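Side-chain contacts in Bd3459 (Bdellovibrio bacteriovorus, PDB 5CEC), which is a predatory endopeptidase of the penicillin-binding peptidase S13 family that probably cuts peptidoglycan cross-links and is bound by the ankyrin-repeat immunity protein Bd3460: residues F116-S121 with A151-M156; G159-Y164 with I255-Y260. The protein carries 1 engineered substitution. All coordinates share one frame; numbering follows the deposited sequence.

Contact 1 (F116-S121 with A151-M156); sequences FGRNMS and AEEKPM. With SO4 (sulfate ion), chain H; SO4 (sulfate ion), chain E.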
loop_
_atom_site.group_PDB
_atom_site.type_symbol
_atom_site.label_atom_id
_atom_site.label_comp_id
_atom_site.label_asym_id
_atom_site.label_seq_id
_atom_site.Cartn_x
_atom_site.Cartn_y
_atom_site.Cartn_z
ATOM N N PHE A 116 4.828 -5.951 -15.035
ATOM C CA PHE A 116 5.885 -6.658 -15.757
ATOM C C PHE A 116 7.180 -5.932 -15.439
ATOM O O PHE A 116 7.495 -4.899 -16.034
ATOM C CB PHE A 116 5.601 -6.744 -17.258
ATOM C CG PHE A 116 6.254 -7.897 -17.940
ATOM C CD1 PHE A 116 7.600 -8.149 -17.789
ATOM C CD2 PHE A 116 5.526 -8.764 -18.726
ATOM C CE1 PHE A 116 8.214 -9.214 -18.418
ATOM C CE2 PHE A 116 6.142 -9.847 -19.370
ATOM C CZ PHE A 116 7.474 -10.064 -19.198
ATOM N N GLY A 117 7.903 -6.494 -14.479
ATOM C CA GLY A 117 9.161 -5.946 -14.020
ATOM C C GLY A 117 10.124 -7.072 -13.717
ATOM O O GLY A 117 10.128 -8.111 -14.393
ATOM N N ARG A 118 10.912 -6.881 -12.667
ATOM C CA ARG A 118 11.872 -7.905 -12.220
ATOM C C ARG A 118 11.283 -9.295 -12.144
ATOM O O ARG A 118 11.843 -10.236 -12.712
ATOM C CB ARG A 118 12.440 -7.514 -10.828
ATOM C CG ARG A 118 13.449 -8.526 -10.276
ATOM C CD ARG A 118 13.575 -8.421 -8.760
ATOM N NE ARG A 118 13.986 -7.093 -8.331
ATOM C CZ ARG A 118 15.249 -6.637 -8.321
ATOM N NH1 ARG A 118 16.259 -7.366 -8.776
ATOM N NH2 ARG A 118 15.484 -5.437 -7.841
ATOM N N ASN A 119 10.207 -9.449 -11.386
ATOM C CA ASN A 119 9.780 -10.811 -11.033
ATOM C C ASN A 119 9.127 -11.541 -12.200
ATOM O O ASN A 119 9.389 -12.743 -12.417
ATOM C CB ASN A 119 8.913 -10.783 -9.790
ATOM C CG ASN A 119 9.691 -10.400 -8.569
ATOM O OD1 ASN A 119 10.827 -10.806 -8.446
ATOM N ND2 ASN A 119 9.120 -9.604 -7.689
ATOM N N MET A 120 8.308 -10.849 -12.998
ATOM C CA MET A 120 7.811 -11.463 -14.231
ATOM C C MET A 120 8.946 -11.813 -15.203
ATOM O O MET A 120 8.893 -12.827 -15.896
ATOM C CB MET A 120 6.717 -10.614 -14.870
ATOM C CG MET A 120 6.061 -11.327 -16.018
ATOM S SD MET A 120 5.237 -12.842 -15.516
ATOM C CE MET A 120 3.714 -12.780 -16.427
ATOM N N SER A 121 9.974 -10.978 -15.231
ATOM C CA SER A 121 11.133 -11.216 -16.093
ATOM C C SER A 121 11.867 -12.469 -15.642
ATOM O O SER A 121 12.247 -13.295 -16.474
ATOM C CB SER A 121 12.093 -10.020 -16.099
ATOM O OG SER A 121 11.501 -8.907 -16.738
ATOM N N ALA A 151 8.893 -2.258 -10.790
ATOM C CA ALA A 151 7.419 -2.084 -10.768
ATOM C C ALA A 151 6.765 -2.356 -9.413
ATOM O O ALA A 151 5.761 -1.746 -9.099
ATOM C CB ALA A 151 6.799 -2.983 -11.812
ATOM N N GLU A 152 7.271 -3.351 -8.678
ATOM C CA GLU A 152 6.766 -3.740 -7.370
ATOM C C GLU A 152 7.602 -3.341 -6.195
ATOM O O GLU A 152 7.409 -3.896 -5.108
ATOM C CB GLU A 152 6.844 -5.261 -7.243
ATOM C CG GLU A 152 6.099 -6.010 -8.212
ATOM C CD GLU A 152 5.986 -7.449 -7.800
ATOM O OE1 GLU A 152 5.153 -7.727 -6.951
ATOM O OE2 GLU A 152 6.684 -8.256 -8.401
ATOM N N GLU A 153 8.521 -2.415 -6.395
ATOM C CA GLU A 153 9.519 -2.093 -5.394
ATOM C C GLU A 153 9.612 -0.593 -5.204
ATOM O O GLU A 153 9.146 0.181 -6.010
ATOM C CB GLU A 153 10.870 -2.709 -5.812
ATOM C CG GLU A 153 10.857 -4.226 -5.784
ATOM C CD GLU A 153 12.004 -4.849 -6.553
ATOM O OE1 GLU A 153 13.180 -4.465 -6.329
ATOM O OE2 GLU A 153 11.727 -5.732 -7.377
ATOM N N LYS A 154 10.243 -0.192 -4.124
ATOM C CA LYS A 154 10.495 1.196 -3.828
ATOM C C LYS A 154 11.629 1.631 -4.732
ATOM O O LYS A 154 12.571 0.838 -4.934
ATOM C CB LYS A 154 10.923 1.351 -2.375
ATOM C CG LYS A 154 9.877 0.842 -1.426
ATOM C CD LYS A 154 10.238 1.100 -0.009
ATOM C CE LYS A 154 9.084 0.636 0.833
ATOM N NZ LYS A 154 9.409 0.746 2.260
ATOM N N PRO A 155 11.591 2.836 -5.292
ATOM C CA PRO A 155 10.633 3.909 -5.020
ATOM C C PRO A 155 9.443 3.992 -5.969
ATOM O O PRO A 155 8.706 4.982 -5.927
ATOM C CB PRO A 155 11.504 5.154 -5.195
ATOM C CG PRO A 155 12.427 4.774 -6.292
ATOM C CD PRO A 155 12.726 3.323 -6.094
ATOM N N MET A 156 9.212 2.994 -6.826
ATOM C CA MET A 156 8.112 3.094 -7.776
ATOM C C MET A 156 6.749 2.927 -7.124
ATOM O O MET A 156 5.752 3.451 -7.631
ATOM C CB MET A 156 8.253 2.066 -8.894
ATOM C CG MET A 156 9.509 2.232 -9.708
ATOM S SD MET A 156 9.325 1.432 -11.319
ATOM C CE MET A 156 8.513 2.750 -12.173
HETATM S S SO4 H . 12.343 -1.830 2.710
HETATM O O1 SO4 H . 12.492 -3.225 3.226
HETATM O O2 SO4 H . 11.435 -1.036 3.584
HETATM O O3 SO4 H . 13.663 -1.195 2.652
HETATM O O4 SO4 H . 11.789 -1.963 1.329
HETATM S S SO4 E . 19.507 -6.221 -9.641
HETATM O O1 SO4 E . 18.942 -6.468 -8.288
HETATM O O2 SO4 E . 20.542 -5.169 -9.601
HETATM O O3 SO4 E . 18.471 -6.016 -10.664
HETATM O O4 SO4 E . 20.221 -7.459 -10.134
HETATM O O HOH W 1 8.442 -7.357 -10.260
HETATM O O HOH W 2 10.699 -7.885 -5.840
#

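Contact 2 (G159-Y164 with I255-Y260); sequences GTTPKY and IADNLY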
loop_
_atom_site.group_PDB
_atom_site.type_symbol
_atom_site.label_atom_id
_atom_site.label_comp_id
_atom_site.label_asym_id
_atom_site.label_seq_id
_atom_site.Cartn_x
_atom_site.Cartn_y
_atom_site.Cartn_z
ATOM N N GLY A 159 6.165 6.488 -5.958
ATOM C CA GLY A 159 6.736 7.548 -6.773
ATOM C C GLY A 159 5.832 8.026 -7.871
ATOM O O GLY A 159 4.691 7.574 -8.021
ATOM N N THR A 160 6.350 8.976 -8.640
ATOM C CA THR A 160 5.654 9.496 -9.808
ATOM C C THR A 160 5.925 8.496 -10.922
ATOM O O THR A 160 7.058 8.313 -11.329
ATOM C CB THR A 160 6.173 10.893 -10.194
ATOM O OG1 THR A 160 5.857 11.792 -9.129
ATOM C CG2 THR A 160 5.519 11.360 -11.477
ATOM N N THR A 161 4.872 7.869 -11.416
ATOM C CA THR A 161 4.996 6.869 -12.462
ATOM C C THR A 161 5.461 7.555 -13.744
ATOM O O THR A 161 4.850 8.544 -14.177
ATOM C CB THR A 161 3.652 6.176 -12.685
ATOM O OG1 THR A 161 3.203 5.651 -11.420
ATOM C CG2 THR A 161 3.741 5.096 -13.709
ATOM N N PRO A 162 6.515 7.021 -14.381
ATOM C CA PRO A 162 6.942 7.642 -15.614
ATOM C C PRO A 162 5.822 7.646 -16.634
ATOM O O PRO A 162 5.162 6.634 -16.848
ATOM C CB PRO A 162 8.123 6.793 -16.055
ATOM C CG PRO A 162 8.624 6.170 -14.820
ATOM C CD PRO A 162 7.428 5.945 -13.963
ATOM N N LYS A 163 5.584 8.804 -17.223
ATOM C CA LYS A 163 4.567 8.984 -18.240
ATOM C C LYS A 163 5.308 9.332 -19.542
ATOM O O LYS A 163 5.862 10.422 -19.681
ATOM C CB LYS A 163 3.586 10.075 -17.810
ATOM C CG LYS A 163 2.404 10.240 -18.754
ATOM C CD LYS A 163 1.282 11.055 -18.115
ATOM C CE LYS A 163 0.133 11.317 -19.080
ATOM N NZ LYS A 163 -0.268 10.097 -19.853
ATOM N N TYR A 164 5.339 8.386 -20.475
ATOM C CA TYR A 164 6.084 8.547 -21.725
ATOM C C TYR A 164 5.205 9.245 -22.756
ATOM O O TYR A 164 4.171 8.727 -23.191
ATOM C CB TYR A 164 6.537 7.199 -22.254
ATOM C CG TYR A 164 7.382 6.436 -21.247
ATOM C CD1 TYR A 164 8.612 6.921 -20.812
ATOM C CD2 TYR A 164 6.949 5.233 -20.728
ATOM C CE1 TYR A 164 9.379 6.229 -19.875
ATOM C CE2 TYR A 164 7.696 4.537 -19.799
ATOM C CZ TYR A 164 8.914 5.022 -19.375
ATOM O OH TYR A 164 9.679 4.321 -18.462
ATOM N N ILE A 255 1.338 0.369 -10.887
ATOM C CA ILE A 255 0.254 -0.472 -11.389
ATOM C C ILE A 255 -0.989 0.388 -11.666
ATOM O O ILE A 255 -1.645 0.254 -12.707
ATOM C CB ILE A 255 -0.102 -1.639 -10.449
ATOM C CG1 ILE A 255 1.118 -2.539 -10.184
ATOM C CG2 ILE A 255 -1.246 -2.481 -10.990
ATOM C CD1 ILE A 255 0.901 -3.573 -9.095
ATOM N N ALA A 256 -1.324 1.245 -10.703
ATOM C CA ALA A 256 -2.573 2.016 -10.814
ATOM C C ALA A 256 -2.514 2.959 -12.021
ATOM O O ALA A 256 -3.502 3.083 -12.766
ATOM C CB ALA A 256 -2.812 2.808 -9.542
ATOM N N ASP A 257 -1.406 3.671 -12.172
ATOM C CA ASP A 257 -1.293 4.649 -13.252
ATOM C C ASP A 257 -1.305 3.956 -14.611
ATOM O O ASP A 257 -1.935 4.427 -15.545
ATOM C CB ASP A 257 -0.057 5.548 -13.068
ATOM C CG ASP A 257 -0.217 6.513 -11.930
ATOM O OD1 ASP A 257 -1.344 7.035 -11.757
ATOM O OD2 ASP A 257 0.778 6.798 -11.248
ATOM N N ASN A 258 -0.659 2.790 -14.709
ATOM C CA ASN A 258 -0.660 2.085 -15.959
ATOM C C ASN A 258 -2.010 1.478 -16.312
ATOM O O ASN A 258 -2.361 1.463 -17.471
ATOM C CB ASN A 258 0.487 1.069 -16.037
ATOM C CG ASN A 258 1.781 1.742 -16.437
ATOM O OD1 ASN A 258 1.976 2.031 -17.616
ATOM N ND2 ASN A 258 2.610 2.096 -15.455
ATOM N N LEU A 259 -2.742 0.983 -15.316
ATOM C CA LEU A 259 -4.097 0.520 -15.592
ATOM C C LEU A 259 -4.931 1.683 -16.146
ATOM O O LEU A 259 -5.658 1.515 -17.110
ATOM C CB LEU A 259 -4.761 -0.060 -14.357
ATOM C CG LEU A 259 -4.334 -1.470 -13.961
ATOM C CD1 LEU A 259 -4.842 -1.812 -12.597
ATOM C CD2 LEU A 259 -4.778 -2.514 -14.991
ATOM N N TYR A 260 -4.845 2.853 -15.504
ATOM C CA TYR A 260 -5.640 4.023 -15.902
ATOM C C TYR A 260 -5.295 4.452 -17.307
ATOM O O TYR A 260 -6.195 4.729 -18.119
ATOM C CB TYR A 260 -5.385 5.104 -14.884
ATOM C CG TYR A 260 -6.101 6.403 -15.000
ATOM C CD1 TYR A 260 -5.539 7.468 -15.697
ATOM C CD2 TYR A 260 -7.306 6.610 -14.353
ATOM C CE1 TYR A 260 -6.155 8.703 -15.740
ATOM C CE2 TYR A 260 -7.950 7.846 -14.413
ATOM C CZ TYR A 260 -7.375 8.879 -15.102
ATOM O OH TYR A 260 -8.017 10.082 -15.099
HETATM O O HOH W 3 2.222 8.940 -10.583
HETATM O O HOH W 4 5.326 3.955 -16.531
#

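Contact 1 (F116-S121 with A151-M156)
A151 meets G117 where the two backbones run closest, its CB 4.4 Å from the CA of G117. With no side chain on G117, the methyl of A151 can sit directly against its CA, and G117 is also the N-cap residue of helix 118-130.

Next, OE2 of E152 accepts a hydrogen bond of 2.9 Å from ND2 of N119; OE2 lies close to the amide plane of N119, while ND2 comes to it from above the carboxylate plane, the two flat groups standing 89° apart. A water donating to the same OE2 accepts from the backbone N of N119. The other oxygen, OE1, is held in a salt bridge by R246, so the buried carboxylate has partners at both ends.

E153 adds a side-on salt bridge with R118. NE of R118 donates to OE2 of E153 (2.8 Å) and NH2 of R118 to OE1 of E153 (2.9 Å), both on syn lone pairs, with the two planes 21° apart. The bend at chi3 (-58°) brings the guanidinium edge, with NE and NH2, up to the two carboxylate oxygens, while NH1 binds a sulfate ion and the hydroxyl of Y122.

The contact joins the start of helix 118-130 to the loop following strand 135-141. Helix 188-200 packs alongside through L194 and Y190, helix 253-262 meets A151 through Y254, and L235 of strand 231-236 touches F116 and M120.

Contact 2 (G159-Y164 with I255-Y260)
T161 reaches helix 253-262 with every atom of its short side chain, which points toward the helix. Its CB already lies 3.3 Å from OD2 of D257.

The hydroxyl takes the polar half. OG1 sits anti to the carbonyl carbon (chi1 -55°), which carries it to the aspartate, and it donates to OD2 of D257 at 2.7 Å. The bond uses the anti lone pair of OD2, the side away from the other carboxylate oxygen. OG1 also has a weak bond with the carbonyl O of N253. A water adds a second route to the aspartate oxygen: it donates to OD2 at 2.7 Å and accepts from the backbone N of T161, so hydroxyl and main chain of one residue both address one oxygen. OD1 is hydrogen-bonded to S290, with a weak bond from G289, so both oxygens of the buried carboxylate have partners.

The methyl takes the other half. CG2 rests 3.7 Å from ND2 of N258 and 3.9 Å from CB of D257, a van der Waals contact against the helix surface. N258 spends its amide hydrogen bonding chiefly on the carbonyl O of Y254, one turn earlier, and a water that donates to O of P162 is only weakly held by ND2 of N258. Threonine suits this place because one small, beta-branched side chain offers both a donor and a methyl, and aspartate has two acceptor oxygens, one for the loop hydroxyl and one for S290.

Around the pair, the loop 159-164 leads into helix 167-182, against which Y164 packs. Y254 and W261 of helix 253-262 also touch T161, while I255, A256 and L259 face helix 240-250 from the same helix.

In the fold
Both contacts lie in the interior, contact 2 entirely, contact 1 with N119 and E153 partly exposed, and both use the loop between strand 135-141 and helix 167-182: contact 1 sets its earlier part against the start of helix 118-130, contact 2 its later part against the middle of helix 253-262. Their centres lie about 13 Å apart, and they touch where CE of M156 packs 3.8 Å from CD of P162. Contact 1 depends on charge, and segment 151-156 continues to a more open side where K154 and P155 meet the chain of Bd3460. Contact 2, touched by no other chain, is smaller and relies on one hydroxyl-carboxylate bond, a methyl and water. Y254 touches residues of both.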